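Local atomic coordinates of D-hydantoinase (Ralstonia pickettii, PDB entry 1NFG), a protein that hydrolyses cyclic amide bonds as a zinc-dependent amidohydrolase, probably acting stereospecifically on D-hydantoin derivatives. Residues Ile3-Gly8 and Ala19-Lys24; Trp317-His322 and Ala409-Ser414. All blocks are in the same frame, centred on the assembly; numbering follows the deposited sequence.

Interaction 1: residues Ile3-Gly8 and Ala19-Lys24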
ATOM      1  N   ILE A   3      40.380  20.687  30.297  1.00 33.75           N
ATOM      2  CA  ILE A   3      39.075  20.958  30.883  1.00 32.42           C
ATOM      3  C   ILE A   3      38.441  19.714  31.486  1.00 31.60           C
ATOM      4  O   ILE A   3      38.684  18.592  31.032  1.00 31.71           O
ATOM      5  CB  ILE A   3      38.109  21.569  29.832  1.00 32.13           C
ATOM      6  CG1 ILE A   3      38.505  23.023  29.568  1.00 32.88           C
ATOM      7  CG2 ILE A   3      36.665  21.481  30.313  1.00 31.23           C
ATOM      8  CD1 ILE A   3      37.483  23.818  28.787  1.00 35.24           C
ATOM      9  N   ILE A   4      37.654  19.930  32.537  1.00 29.32           N
ATOM     10  CA  ILE A   4      36.937  18.859  33.209  1.00 28.65           C
ATOM     11  C   ILE A   4      35.498  19.311  33.390  1.00 28.36           C
ATOM     12  O   ILE A   4      35.241  20.409  33.897  1.00 27.47           O
ATOM     13  CB  ILE A   4      37.510  18.544  34.613  1.00 28.92           C
ATOM     14  CG1 ILE A   4      38.870  17.857  34.494  1.00 29.22           C
ATOM     15  CG2 ILE A   4      36.545  17.633  35.379  1.00 27.24           C
ATOM     16  CD1 ILE A   4      39.557  17.626  35.841  1.00 26.84           C
ATOM     17  N   ILE A   5      34.562  18.474  32.952  1.00 27.32           N
ATOM     18  CA  ILE A   5      33.147  18.781  33.110  1.00 27.60           C
ATOM     19  C   ILE A   5      32.634  17.782  34.141  1.00 27.71           C
ATOM     20  O   ILE A   5      32.619  16.567  33.900  1.00 27.15           O
ATOM     21  CB  ILE A   5      32.387  18.646  31.774  1.00 27.30           C
ATOM     22  CG1 ILE A   5      32.974  19.628  30.757  1.00 25.99           C
ATOM     23  CG2 ILE A   5      30.905  18.950  31.981  1.00 25.72           C
ATOM     24  CD1 ILE A   5      32.429  19.469  29.360  1.00 29.18           C
ATOM     25  N   LYS A   6      32.230  18.306  35.295  1.00 26.64           N
ATOM     26  CA  LYS A   6      31.773  17.477  36.403  1.00 26.84           C
ATOM     27  C   LYS A   6      30.316  17.669  36.797  1.00 26.96           C
ATOM     28  O   LYS A   6      29.709  18.705  36.501  1.00 25.89           O
ATOM     29  CB  LYS A   6      32.632  17.767  37.636  1.00 27.72           C
ATOM     30  CG  LYS A   6      32.404  19.173  38.190  1.00 28.36           C
ATOM     31  CD  LYS A   6      33.156  19.431  39.479  1.00 30.40           C
ATOM     32  CE  LYS A   6      32.885  20.845  39.994  1.00 32.57           C
ATOM     33  NZ  LYS A   6      33.592  21.141  41.279  1.00 32.35           N
ATOM     34  N   ASN A   7      29.778  16.665  37.491  1.00 27.01           N
ATOM     35  CA  ASN A   7      28.407  16.691  38.004  1.00 28.96           C
ATOM     36  C   ASN A   7      27.312  16.695  36.953  1.00 29.85           C
ATOM     37  O   ASN A   7      26.161  17.021  37.257  1.00 30.31           O
ATOM     38  CB  ASN A   7      28.187  17.915  38.909  1.00 29.22           C
ATOM     39  CG  ASN A   7      29.238  18.041  39.990  1.00 28.01           C
ATOM     40  OD1 ASN A   7      29.765  17.043  40.483  1.00 26.78           O
ATOM     41  ND2 ASN A   7      29.538  19.276  40.376  1.00 28.19           N
ATOM     42  N   GLY A   8      27.660  16.346  35.723  1.00 30.07           N
ATOM     43  CA  GLY A   8      26.661  16.339  34.678  1.00 29.12           C
ATOM     44  C   GLY A   8      26.244  14.936  34.305  1.00 29.14           C
ATOM     45  O   GLY A   8      26.872  13.951  34.710  1.00 28.34           O
ATOM     46  N   ALA A  19      28.631  11.004  35.164  1.00 35.94           N
ATOM     47  CA  ALA A  19      30.066  10.847  35.272  1.00 34.31           C
ATOM     48  C   ALA A  19      30.709  12.163  34.886  1.00 34.15           C
ATOM     49  O   ALA A  19      30.042  13.069  34.377  1.00 32.36           O
ATOM     50  CB  ALA A  19      30.545   9.732  34.352  1.00 31.21           C
ATOM     51  N   ASP A  20      32.007  12.263  35.143  1.00 34.38           N
ATOM     52  CA  ASP A  20      32.749  13.460  34.819  1.00 34.01           C
ATOM     53  C   ASP A  20      33.589  13.217  33.576  1.00 34.05           C
ATOM     54  O   ASP A  20      33.975  12.078  33.285  1.00 33.17           O
ATOM     55  CB  ASP A  20      33.631  13.863  35.996  1.00 35.67           C
ATOM     56  CG  ASP A  20      32.828  14.186  37.243  1.00 36.95           C
ATOM     57  OD1 ASP A  20      31.726  14.772  37.116  1.00 36.88           O
ATOM     58  OD2 ASP A  20      33.311  13.868  38.351  1.00 37.99           O
ATOM     59  N   LEU A  21      33.860  14.297  32.849  1.00 33.98           N
ATOM     60  CA  LEU A  21      34.633  14.248  31.612  1.00 33.73           C
ATOM     61  C   LEU A  21      36.002  14.890  31.720  1.00 32.97           C
ATOM     62  O   LEU A  21      36.189  15.871  32.441  1.00 32.24           O
ATOM     63  CB  LEU A  21      33.881  14.969  30.490  1.00 34.73           C
ATOM     64  CG  LEU A  21      32.779  14.260  29.719  1.00 35.18           C
ATOM     65  CD1 LEU A  21      32.136  15.248  28.773  1.00 36.84           C
ATOM     66  CD2 LEU A  21      33.358  13.083  28.948  1.00 37.13           C
ATOM     67  N   GLY A  22      36.944  14.345  30.959  1.00 31.81           N
ATOM     68  CA  GLY A  22      38.288  14.886  30.920  1.00 31.98           C
ATOM     69  C   GLY A  22      38.668  15.213  29.484  1.00 32.45           C
ATOM     70  O   GLY A  22      38.824  14.311  28.655  1.00 32.69           O
ATOM     71  N   ILE A  23      38.816  16.500  29.183  1.00 32.80           N
ATOM     72  CA  ILE A  23      39.177  16.944  27.836  1.00 33.72           C
ATOM     73  C   ILE A  23      40.651  17.362  27.747  1.00 35.16           C
ATOM     74  O   ILE A  23      41.140  18.143  28.565  1.00 35.36           O
ATOM     75  CB  ILE A  23      38.293  18.129  27.405  1.00 32.49           C
ATOM     76  CG1 ILE A  23      36.830  17.693  27.392  1.00 31.27           C
ATOM     77  CG2 ILE A  23      38.721  18.635  26.035  1.00 31.96           C
ATOM     78  CD1 ILE A  23      35.856  18.832  27.257  1.00 31.30           C
ATOM     79  N   LYS A  24      41.349  16.845  26.740  1.00 36.08           N
ATOM     80  CA  LYS A  24      42.762  17.152  26.555  1.00 37.83           C
ATOM     81  C   LYS A  24      43.145  17.277  25.080  1.00 37.74           C
ATOM     82  O   LYS A  24      43.116  16.297  24.334  1.00 36.88           O
ATOM     83  CB  LYS A  24      43.608  16.055  27.201  1.00 40.89           C
ATOM     84  CG  LYS A  24      45.110  16.227  27.031  1.00 44.18           C
ATOM     85  CD  LYS A  24      45.635  17.356  27.896  1.00 47.61           C
ATOM     86  CE  LYS A  24      47.156  17.390  27.889  1.00 49.12           C
ATOM     87  NZ  LYS A  24      47.682  18.372  28.882  1.00 50.34           N
TER
HETATM   88  O   HOH W   1      29.563  15.742  34.027  1.00 14.73           O
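A water joins the two strands at Ala19: it gives hydrogens to Ala19 O and Ile5 O and accepts one from Gly8 N. It sits where the first strand turns its corner at Asn7, beside a weak direct bond from Ala19 N to Gly8 O.

At Asp20 the side chain leans over to that corner, and OD1 takes the N-H of Asn7, although the exact place of this oxygen is less sure. Asn7 ND2 turns to Asp43, in the strand on the other side of 3-6.

Leu21 opens the regular ladder. Its N donates to Ile5 O at 2.8 Å, nearly straight at 167°, while Ile5 N returns a more bent bond to Leu21 O at 3.1 Å. The same Leu21 O receives the CA-H of Ile4, and the CB atoms of Leu21 and Ile5 stand 4.2 Å apart.

Gly22 pairs with Ile4 as a non-hydrogen-bonded pair; its O accepts a hydrogen bond from Thr29 OG1 of strand 27-31, which flanks 15-24 on the edge away from 3-6. Ile23 and Ile3 form the next hydrogen-bonded pair, with two backbone hydrogen bonds: Ile23 N to Ile3 O is 2.8 Å and Ile3 N to Ile23 O is 3.2 Å, both close to linear.

The branch of Ile23 that does the touching is CG1-CD1. With CG1 anti to the carbonyl carbon (chi1 -61°), CD1 lies 4.1 Å from Ile3 CG2 and equally far from Ile5 CD1. Ile3 runs alongside Ile23, whereas Ile5 slants across it.

Chemically, the four direct backbone bonds satisfy the polar groups of the two hydrogen-bonded pairs and fix the register of this N-terminal hairpin, while the face bearing Ile3, Ile5, Leu21 and Ile23 is apolar and is met by Ile390 of strand 390-400.

Interaction 2: residues Trp317-His322 and Ala409-Ser414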
ATOM      1  N   TRP A 317      16.586  35.349   4.369  1.00 32.32           N
ATOM      2  CA  TRP A 317      16.027  36.358   3.486  1.00 32.74           C
ATOM      3  C   TRP A 317      15.252  37.330   4.365  1.00 33.93           C
ATOM      4  O   TRP A 317      14.161  37.014   4.841  1.00 34.84           O
ATOM      5  CB  TRP A 317      15.095  35.721   2.460  1.00 31.63           C
ATOM      6  CG  TRP A 317      15.768  34.724   1.580  1.00 32.20           C
ATOM      7  CD1 TRP A 317      15.404  33.420   1.399  1.00 32.97           C
ATOM      8  CD2 TRP A 317      16.923  34.936   0.759  1.00 32.06           C
ATOM      9  NE1 TRP A 317      16.262  32.805   0.520  1.00 33.69           N
ATOM     10  CE2 TRP A 317      17.205  33.712   0.110  1.00 33.15           C
ATOM     11  CE3 TRP A 317      17.748  36.039   0.509  1.00 32.37           C
ATOM     12  CZ2 TRP A 317      18.280  33.558  -0.776  1.00 33.00           C
ATOM     13  CZ3 TRP A 317      18.818  35.888  -0.374  1.00 32.72           C
ATOM     14  CH2 TRP A 317      19.073  34.655  -1.005  1.00 33.19           C
ATOM     15  N   LEU A 318      15.832  38.502   4.594  1.00 34.15           N
ATOM     16  CA  LEU A 318      15.205  39.517   5.424  1.00 34.48           C
ATOM     17  C   LEU A 318      13.739  39.655   5.083  1.00 35.04           C
ATOM     18  O   LEU A 318      13.362  39.692   3.912  1.00 35.09           O
ATOM     19  CB  LEU A 318      15.889  40.869   5.227  1.00 34.70           C
ATOM     20  CG  LEU A 318      17.359  40.988   5.619  1.00 35.09           C
ATOM     21  CD1 LEU A 318      17.838  42.385   5.270  1.00 34.77           C
ATOM     22  CD2 LEU A 318      17.535  40.710   7.107  1.00 33.80           C
ATOM     23  N   PHE A 319      12.906  39.721   6.112  1.00 35.55           N
ATOM     24  CA  PHE A 319      11.487  39.875   5.882  1.00 36.69           C
ATOM     25  C   PHE A 319      11.287  41.198   5.163  1.00 39.01           C
ATOM     26  O   PHE A 319      10.473  41.298   4.244  1.00 39.36           O
ATOM     27  CB  PHE A 319      10.720  39.886   7.200  1.00 34.29           C
ATOM     28  CG  PHE A 319       9.256  40.147   7.034  1.00 32.58           C
ATOM     29  CD1 PHE A 319       8.488  39.351   6.186  1.00 32.43           C
ATOM     30  CD2 PHE A 319       8.640  41.189   7.715  1.00 31.13           C
ATOM     31  CE1 PHE A 319       7.127  39.592   6.018  1.00 32.25           C
ATOM     32  CE2 PHE A 319       7.280  41.440   7.555  1.00 31.58           C
ATOM     33  CZ  PHE A 319       6.520  40.640   6.705  1.00 32.30           C
ATOM     34  N   LYS A 320      12.041  42.211   5.583  1.00 41.61           N
ATOM     35  CA  LYS A 320      11.938  43.524   4.969  1.00 44.01           C
ATOM     36  C   LYS A 320      12.776  43.613   3.696  1.00 44.94           C
ATOM     37  O   LYS A 320      12.249  43.759   2.592  1.00 47.06           O
ATOM     38  CB  LYS A 320      12.373  44.607   5.945  1.00 44.93           C
ATOM     39  CG  LYS A 320      12.019  45.990   5.449  1.00 50.24           C
ATOM     40  CD  LYS A 320      12.333  47.072   6.465  1.00 53.88           C
ATOM     41  CE  LYS A 320      11.917  48.446   5.945  1.00 55.10           C
ATOM     42  NZ  LYS A 320      12.186  49.516   6.950  1.00 57.03           N
ATOM     43  N   GLY A 321      14.085  43.510   3.831  1.00 44.29           N
ATOM     44  CA  GLY A 321      14.912  43.594   2.645  1.00 45.82           C
ATOM     45  C   GLY A 321      14.629  42.638   1.487  1.00 46.24           C
ATOM     46  O   GLY A 321      14.562  43.072   0.339  1.00 46.05           O
ATOM     47  N   HIS A 322      14.438  41.352   1.774  1.00 47.29           N
ATOM     48  CA  HIS A 322      14.242  40.350   0.721  1.00 47.61           C
ATOM     49  C   HIS A 322      12.835  39.815   0.421  1.00 47.32           C
ATOM     50  O   HIS A 322      12.423  39.765  -0.740  1.00 46.75           O
ATOM     51  CB  HIS A 322      15.179  39.175   1.001  1.00 48.90           C
ATOM     52  CG  HIS A 322      16.579  39.595   1.324  1.00 50.72           C
ATOM     53  ND1 HIS A 322      17.396  40.226   0.412  1.00 51.54           N
ATOM     54  CD2 HIS A 322      17.290  39.518   2.473  1.00 50.89           C
ATOM     55  CE1 HIS A 322      18.549  40.522   0.985  1.00 51.81           C
ATOM     56  NE2 HIS A 322      18.510  40.103   2.238  1.00 51.59           N
ATOM     57  N   ALA A 409      22.045  37.390  11.694  1.00 31.18           N
ATOM     58  CA  ALA A 409      21.758  38.687  11.088  1.00 31.85           C
ATOM     59  C   ALA A 409      20.346  38.868  10.513  1.00 33.31           C
ATOM     60  O   ALA A 409      20.107  39.812   9.754  1.00 34.44           O
ATOM     61  CB  ALA A 409      22.795  38.978  10.011  1.00 29.26           C
ATOM     62  N   MET A 410      19.411  37.990  10.878  1.00 33.32           N
ATOM     63  CA  MET A 410      18.041  38.073  10.369  1.00 33.30           C
ATOM     64  C   MET A 410      17.132  39.031  11.126  1.00 33.62           C
ATOM     65  O   MET A 410      17.408  39.391  12.269  1.00 34.14           O
ATOM     66  CB  MET A 410      17.403  36.685  10.353  1.00 33.88           C
ATOM     67  CG  MET A 410      17.783  35.864   9.140  1.00 35.67           C
ATOM     68  SD  MET A 410      17.203  36.641   7.623  1.00 35.62           S
ATOM     69  CE  MET A 410      15.501  36.111   7.611  1.00 36.39           C
ATOM     70  N   ASP A 411      16.040  39.437  10.480  1.00 34.14           N
ATOM     71  CA  ASP A 411      15.090  40.357  11.099  1.00 34.41           C
ATOM     72  C   ASP A 411      13.855  39.666  11.677  1.00 33.77           C
ATOM     73  O   ASP A 411      12.890  40.326  12.062  1.00 33.08           O
ATOM     74  CB  ASP A 411      14.680  41.451  10.106  1.00 36.24           C
ATOM     75  CG  ASP A 411      14.072  40.897   8.831  1.00 39.77           C
ATOM     76  OD1 ASP A 411      14.511  39.818   8.372  1.00 40.75           O
ATOM     77  OD2 ASP A 411      13.164  41.559   8.276  1.00 40.58           O
ATOM     78  N   TYR A 412      13.891  38.337  11.739  1.00 33.45           N
ATOM     79  CA  TYR A 412      12.789  37.566  12.314  1.00 32.93           C
ATOM     80  C   TYR A 412      13.181  36.111  12.553  1.00 32.48           C
ATOM     81  O   TYR A 412      14.191  35.629  12.033  1.00 32.36           O
ATOM     82  CB  TYR A 412      11.537  37.615  11.420  1.00 32.03           C
ATOM     83  CG  TYR A 412      11.559  36.680  10.228  1.00 31.76           C
ATOM     84  CD1 TYR A 412      12.182  37.046   9.034  1.00 32.81           C
ATOM     85  CD2 TYR A 412      10.956  35.423  10.295  1.00 32.22           C
ATOM     86  CE1 TYR A 412      12.202  36.182   7.932  1.00 32.45           C
ATOM     87  CE2 TYR A 412      10.973  34.551   9.204  1.00 32.42           C
ATOM     88  CZ  TYR A 412      11.596  34.934   8.026  1.00 33.34           C
ATOM     89  OH  TYR A 412      11.612  34.073   6.950  1.00 32.28           O
ATOM     90  N   SER A 413      12.374  35.424  13.358  1.00 32.52           N
ATOM     91  CA  SER A 413      12.585  34.011  13.661  1.00 31.72           C
ATOM     92  C   SER A 413      11.352  33.226  13.220  1.00 31.07           C
ATOM     93  O   SER A 413      10.222  33.709  13.342  1.00 29.81           O
ATOM     94  CB  SER A 413      12.801  33.800  15.156  1.00 31.11           C
ATOM     95  OG  SER A 413      12.856  32.414  15.448  1.00 30.87           O
ATOM     96  N   SER A 414      11.574  32.022  12.702  1.00 30.01           N
ATOM     97  CA  SER A 414      10.476  31.176  12.245  1.00 29.76           C
ATOM     98  C   SER A 414       9.697  30.650  13.444  1.00 30.24           C
ATOM     99  O   SER A 414       8.562  30.189  13.314  1.00 29.32           O
ATOM    100  CB  SER A 414      11.019  29.997  11.445  1.00 29.98           C
ATOM    101  OG  SER A 414      11.847  30.439  10.386  1.00 30.53           O
TER
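Asp411 reaches across to the backbone of Leu318, Phe319 and Lys320. Its CB points toward the 317-322 loop, and CG, set between the backbone N and the carbonyl carbon (chi1 58°), comes within 3.2 Å of Phe319 N. Beyond it the carboxylate divides its work. OD1 accepts the N-H of Phe319 through its syn lone pair at 2.8 Å and lies 3.4 Å from Leu318 CD2. OD2 is met on its syn side by Lys320 N at 3.0 Å, the donor tilted 19° from the carboxylate plane, and also takes a weak second share of the Phe319 N-H.

Around the carboxylate the contact is mostly van der Waals packing. Phe319 CB rests 3.7 Å from Tyr412 CD1, and Trp317 O lies at the edge of the tyrosine ring. The bent chain of Met410 brings SD to 4.1 Å from Leu318 CD2 and ends with CE against Trp317 O. The Phe319 ring also forms a cation-pi contact with Lys282. The side chain of Trp317 is about 6 Å from that of Asn335, which probably binds substrate.

Two consecutive N-H groups thus bind a single carboxylate, which ties one loop to the other; their dipoles would probably favour its charged form.

In the fold
Both segments of interaction 1 precede those of interaction 2 in sequence, and the two contacts are far apart: their centres are about 39 Å from each other and their nearest atoms about 27 Å. The pairing of 3-8 with 19-24 belongs to the N-terminal beta region. The pairing of 317-322 with 409-414 instead joins two loops of the amidohydrolase part, one following strand 310-311 and the other following strand 390-400. That last strand relates them: its Ile390 packs on interaction 1, and the chain beyond it leads to Ala409-Ser414. One contact therefore pairs two strands away from the zinc site, whereas the other joins loops nearer the metal centre.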